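Local coordinates for uncharacterized protein (Bacteroides eggerthii DSM 20697, PDB 4ECO) that is of unknown function but, as a leucine-rich repeat protein, probably binds other proteins, at residues 357-368 and 382-393. Residues are numbered along the deposited sequence; the frame is centred on the assembly and turned at random.
Sequences SLNLAYNQITEI and LSFAHNKLKYIP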
loop_
_atom_site.group_PDB
_atom_site.type_symbol
_atom_site.label_atom_id
_atom_site.label_comp_id
_atom_site.label_asym_id
_atom_site.label_seq_id
_atom_site.Cartn_x
_atom_site.Cartn_y
_atom_site.Cartn_z
ATOM N N SER A 357 4.610 -8.866 2.613
ATOM C CA SER A 357 3.653 -7.768 2.547
ATOM C C SER A 357 2.390 -8.166 3.243
ATOM O O SER A 357 1.935 -9.278 3.060
ATOM C CB SER A 357 3.353 -7.383 1.093
ATOM O OG SER A 357 4.364 -6.593 0.485
ATOM N N LEU A 358 1.811 -7.261 4.011
ATOM C CA LEU A 358 0.510 -7.432 4.650
ATOM C C LEU A 358 -0.117 -6.057 4.809
ATOM O O LEU A 358 0.489 -5.134 5.335
ATOM C CB LEU A 358 0.578 -8.200 5.977
ATOM C CG LEU A 358 -0.744 -8.488 6.701
ATOM C CD1 LEU A 358 -1.641 -9.437 5.892
ATOM C CD2 LEU A 358 -0.479 -9.033 8.084
ATOM N N ASN A 359 -1.294 -5.906 4.247
ATOM C CA ASN A 359 -2.041 -4.661 4.306
ATOM C C ASN A 359 -3.529 -4.992 4.459
ATOM O O ASN A 359 -4.150 -5.469 3.514
ATOM C CB ASN A 359 -1.759 -3.800 3.071
ATOM C CG ASN A 359 -2.109 -2.340 3.260
ATOM O OD1 ASN A 359 -3.216 -1.985 3.724
ATOM N ND2 ASN A 359 -1.154 -1.459 2.916
ATOM N N LEU A 360 -4.069 -4.794 5.686
ATOM C CA LEU A 360 -5.464 -5.072 6.063
ATOM C C LEU A 360 -6.216 -3.763 6.363
ATOM O O LEU A 360 -7.287 -3.785 6.984
ATOM C CB LEU A 360 -5.482 -6.001 7.292
ATOM C CG LEU A 360 -4.791 -7.374 7.143
ATOM C CD1 LEU A 360 -4.722 -8.104 8.463
ATOM C CD2 LEU A 360 -5.485 -8.245 6.111
ATOM N N ALA A 361 -5.670 -2.620 5.887
ATOM C CA ALA A 361 -6.237 -1.325 6.188
ATOM C C ALA A 361 -7.634 -1.158 5.600
ATOM O O ALA A 361 -7.985 -1.804 4.612
ATOM C CB ALA A 361 -5.326 -0.217 5.707
ATOM N N TYR A 362 -8.436 -0.312 6.271
ATOM C CA TYR A 362 -9.768 0.099 5.893
ATOM C C TYR A 362 -10.744 -1.081 5.909
ATOM O O TYR A 362 -11.324 -1.483 4.887
ATOM C CB TYR A 362 -9.761 0.813 4.543
ATOM C CG TYR A 362 -9.024 2.131 4.577
ATOM C CD1 TYR A 362 -9.671 3.300 4.960
ATOM C CD2 TYR A 362 -7.679 2.215 4.222
ATOM C CE1 TYR A 362 -8.997 4.524 4.995
ATOM C CE2 TYR A 362 -6.985 3.431 4.284
ATOM C CZ TYR A 362 -7.657 4.587 4.645
ATOM O OH TYR A 362 -7.017 5.808 4.654
ATOM N N ASN A 363 -10.960 -1.586 7.118
ATOM C CA ASN A 363 -11.884 -2.674 7.428
ATOM C C ASN A 363 -12.486 -2.404 8.820
ATOM O O ASN A 363 -12.453 -1.270 9.304
ATOM C CB ASN A 363 -11.180 -4.040 7.341
ATOM C CG ASN A 363 -10.920 -4.505 5.943
ATOM O OD1 ASN A 363 -11.814 -4.966 5.263
ATOM N ND2 ASN A 363 -9.683 -4.489 5.518
ATOM N N GLN A 364 -13.035 -3.432 9.449
ATOM C CA GLN A 364 -13.650 -3.304 10.765
ATOM C C GLN A 364 -13.205 -4.496 11.637
ATOM O O GLN A 364 -13.976 -5.047 12.424
ATOM C CB GLN A 364 -15.187 -3.199 10.614
ATOM C CG GLN A 364 -15.674 -1.858 10.029
ATOM C CD GLN A 364 -15.574 -0.629 10.948
ATOM O OE1 GLN A 364 -16.442 -0.385 11.772
ATOM N NE2 GLN A 364 -14.512 0.175 10.819
ATOM N N ILE A 365 -11.933 -4.888 11.457
ATOM C CA ILE A 365 -11.261 -5.971 12.176
ATOM C C ILE A 365 -11.114 -5.548 13.645
ATOM O O ILE A 365 -10.666 -4.433 13.908
ATOM C CB ILE A 365 -9.901 -6.309 11.504
ATOM C CG1 ILE A 365 -10.113 -6.715 10.030
ATOM C CG2 ILE A 365 -9.150 -7.391 12.279
ATOM C CD1 ILE A 365 -8.860 -6.689 9.135
ATOM N N THR A 366 -11.519 -6.425 14.586
ATOM C CA THR A 366 -11.435 -6.138 16.021
ATOM C C THR A 366 -10.286 -6.873 16.688
ATOM O O THR A 366 -9.827 -6.439 17.759
ATOM C CB THR A 366 -12.734 -6.490 16.742
ATOM O OG1 THR A 366 -13.044 -7.880 16.551
ATOM C CG2 THR A 366 -13.882 -5.594 16.344
ATOM N N GLU A 367 -9.824 -7.986 16.076
ATOM C CA GLU A 367 -8.751 -8.776 16.670
ATOM C C GLU A 367 -7.914 -9.485 15.630
ATOM O O GLU A 367 -8.461 -10.060 14.692
ATOM C CB GLU A 367 -9.380 -9.817 17.610
ATOM C CG GLU A 367 -8.464 -10.423 18.664
ATOM C CD GLU A 367 -9.182 -11.260 19.710
ATOM O OE1 GLU A 367 -10.381 -11.004 19.969
ATOM O OE2 GLU A 367 -8.542 -12.183 20.265
ATOM N N ILE A 368 -6.584 -9.475 15.825
ATOM C CA ILE A 368 -5.605 -10.222 15.031
ATOM C C ILE A 368 -5.147 -11.383 15.926
ATOM O O ILE A 368 -4.662 -11.147 17.044
ATOM C CB ILE A 368 -4.454 -9.336 14.519
ATOM C CG1 ILE A 368 -4.962 -8.209 13.567
ATOM C CG2 ILE A 368 -3.318 -10.173 13.919
ATOM C CD1 ILE A 368 -5.578 -8.628 12.189
ATOM N N LEU A 382 4.088 -2.702 7.074
ATOM C CA LEU A 382 2.809 -3.408 7.304
ATOM C C LEU A 382 1.751 -2.429 7.726
ATOM O O LEU A 382 2.080 -1.386 8.324
ATOM C CB LEU A 382 2.908 -4.506 8.363
ATOM C CG LEU A 382 3.963 -5.579 8.225
ATOM C CD1 LEU A 382 4.011 -6.389 9.486
ATOM C CD2 LEU A 382 3.718 -6.453 6.996
ATOM N N SER A 383 0.472 -2.757 7.439
ATOM C CA SER A 383 -0.622 -1.882 7.829
ATOM C C SER A 383 -1.870 -2.622 8.315
ATOM O O SER A 383 -2.411 -3.511 7.640
ATOM C CB SER A 383 -1.025 -0.963 6.696
ATOM O OG SER A 383 -1.973 -0.035 7.203
ATOM N N PHE A 384 -2.341 -2.171 9.490
ATOM C CA PHE A 384 -3.549 -2.597 10.173
ATOM C C PHE A 384 -4.402 -1.365 10.426
ATOM O O PHE A 384 -5.329 -1.393 11.241
ATOM C CB PHE A 384 -3.202 -3.315 11.476
ATOM C CG PHE A 384 -2.288 -4.501 11.317
ATOM C CD1 PHE A 384 -0.900 -4.343 11.341
ATOM C CD2 PHE A 384 -2.810 -5.790 11.188
ATOM C CE1 PHE A 384 -0.050 -5.449 11.221
ATOM C CE2 PHE A 384 -1.958 -6.898 11.077
ATOM C CZ PHE A 384 -0.583 -6.718 11.114
ATOM N N ALA A 385 -4.071 -0.264 9.730
ATOM C CA ALA A 385 -4.741 1.022 9.886
ATOM C C ALA A 385 -6.235 0.970 9.508
ATOM O O ALA A 385 -6.636 0.166 8.668
ATOM C CB ALA A 385 -4.043 2.071 9.055
ATOM N N HIS A 386 -7.051 1.840 10.145
ATOM C CA HIS A 386 -8.477 2.016 9.885
ATOM C C HIS A 386 -9.224 0.714 10.071
ATOM O O HIS A 386 -9.724 0.123 9.118
ATOM C CB HIS A 386 -8.731 2.604 8.502
ATOM C CG HIS A 386 -8.212 3.994 8.347
ATOM N ND1 HIS A 386 -9.010 5.094 8.602
ATOM C CD2 HIS A 386 -6.981 4.420 7.980
ATOM C CE1 HIS A 386 -8.250 6.150 8.357
ATOM N NE2 HIS A 386 -7.015 5.796 7.990
ATOM N N ASN A 387 -9.271 0.263 11.317
ATOM C CA ASN A 387 -9.997 -0.916 11.772
ATOM C C ASN A 387 -10.541 -0.606 13.151
ATOM O O ASN A 387 -10.595 0.566 13.544
ATOM C CB ASN A 387 -9.126 -2.184 11.765
ATOM C CG ASN A 387 -8.846 -2.752 10.401
ATOM O OD1 ASN A 387 -9.691 -3.393 9.795
ATOM N ND2 ASN A 387 -7.615 -2.619 9.925
ATOM N N LYS A 388 -10.935 -1.644 13.887
ATOM C CA LYS A 388 -11.491 -1.508 15.219
ATOM C C LYS A 388 -10.671 -2.333 16.218
ATOM O O LYS A 388 -11.247 -2.925 17.112
ATOM C CB LYS A 388 -12.971 -1.950 15.205
ATOM C CG LYS A 388 -13.896 -1.069 14.357
ATOM C CD LYS A 388 -15.383 -1.296 14.707
ATOM C CE LYS A 388 -15.849 -0.486 15.892
ATOM N NZ LYS A 388 -17.292 -0.686 16.174
ATOM N N LEU A 389 -9.331 -2.376 16.067
ATOM C CA LEU A 389 -8.445 -3.168 16.932
ATOM C C LEU A 389 -8.429 -2.653 18.355
ATOM O O LEU A 389 -8.190 -1.460 18.556
ATOM C CB LEU A 389 -7.001 -3.186 16.415
ATOM C CG LEU A 389 -6.675 -3.940 15.131
ATOM C CD1 LEU A 389 -5.207 -3.755 14.788
ATOM C CD2 LEU A 389 -7.005 -5.433 15.244
ATOM N N LYS A 390 -8.646 -3.545 19.350
ATOM C CA LYS A 390 -8.645 -3.088 20.741
ATOM C C LYS A 390 -7.232 -3.097 21.306
ATOM O O LYS A 390 -6.948 -2.372 22.268
ATOM C CB LYS A 390 -9.583 -3.926 21.666
ATOM C CG LYS A 390 -10.995 -4.245 21.167
ATOM C CD LYS A 390 -11.800 -3.035 20.712
ATOM C CE LYS A 390 -12.960 -3.496 19.853
ATOM N NZ LYS A 390 -13.511 -2.390 19.031
ATOM N N TYR A 391 -6.360 -3.954 20.748
ATOM C CA TYR A 391 -5.000 -4.121 21.267
ATOM C C TYR A 391 -3.966 -4.263 20.164
ATOM O O TYR A 391 -4.327 -4.608 19.030
ATOM C CB TYR A 391 -4.940 -5.401 22.154
ATOM C CG TYR A 391 -6.041 -5.565 23.182
ATOM C CD1 TYR A 391 -6.062 -4.794 24.345
ATOM C CD2 TYR A 391 -7.012 -6.545 23.036
ATOM C CE1 TYR A 391 -7.046 -4.983 25.327
ATOM C CE2 TYR A 391 -8.008 -6.736 23.999
ATOM C CZ TYR A 391 -8.021 -5.957 25.147
ATOM O OH TYR A 391 -9.007 -6.167 26.087
ATOM N N ILE A 392 -2.668 -4.059 20.504
ATOM C CA ILE A 392 -1.565 -4.283 19.562
ATOM C C ILE A 392 -1.322 -5.803 19.543
ATOM O O ILE A 392 -1.123 -6.395 20.616
ATOM C CB ILE A 392 -0.300 -3.460 19.916
ATOM C CG1 ILE A 392 -0.590 -1.937 19.884
ATOM C CG2 ILE A 392 0.874 -3.844 18.989
ATOM C CD1 ILE A 392 0.439 -1.050 20.676
ATOM N N PRO A 393 -1.402 -6.465 18.366
ATOM C CA PRO A 393 -1.294 -7.942 18.340
ATOM C C PRO A 393 0.120 -8.471 18.608
ATOM O O PRO A 393 1.086 -8.055 17.963
ATOM C CB PRO A 393 -1.753 -8.312 16.917
ATOM C CG PRO A 393 -1.479 -7.089 16.101
ATOM C CD PRO A 393 -1.698 -5.923 17.022
#
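Tyr-362 and His-386 both hold CG anti to the carbonyl carbon (chi1 -66° and -65°). With the backbones in register, this lays their rings in an offset stack, planes 10° apart. Tyr-362 CE1 sits over the centre of the imidazole. Asn-387 takes the same turn and points its amide into the contact. Its ND2 donates to Leu-360 O at 3.2 Å and also to Phe-384 O. Asn-363 ND2 reaches Leu-360 O from the opposite face of that carbonyl. Asn-387 OD1 accepts from Ile-365 N at 3.2 Å. An alanine in place of Asn-387 is likely to leave Ile-365 N without this acceptor and to cost Leu-360 O one of its two donors. On the interior side, Leu-358 CD2 and Ile-368 CG1 approach the Phe-384 ring obliquely, 3.8 Å from CZ and 4.0 Å from CD2. Ile-368 CB also packs on Pro-393 CB. Asn-359 and Ser-383 pair as parallel strands. Tyr-339 stacks on Tyr-362, and Tyr-411 on His-386. Asn-412 repeats the pattern, bonding Phe-384 O and Leu-389 N. Such matching asparagines are characteristic of leucine-rich repeats: buried amides pair with backbone N-H and C=O groups, while apolar side chains fill the solenoid interior.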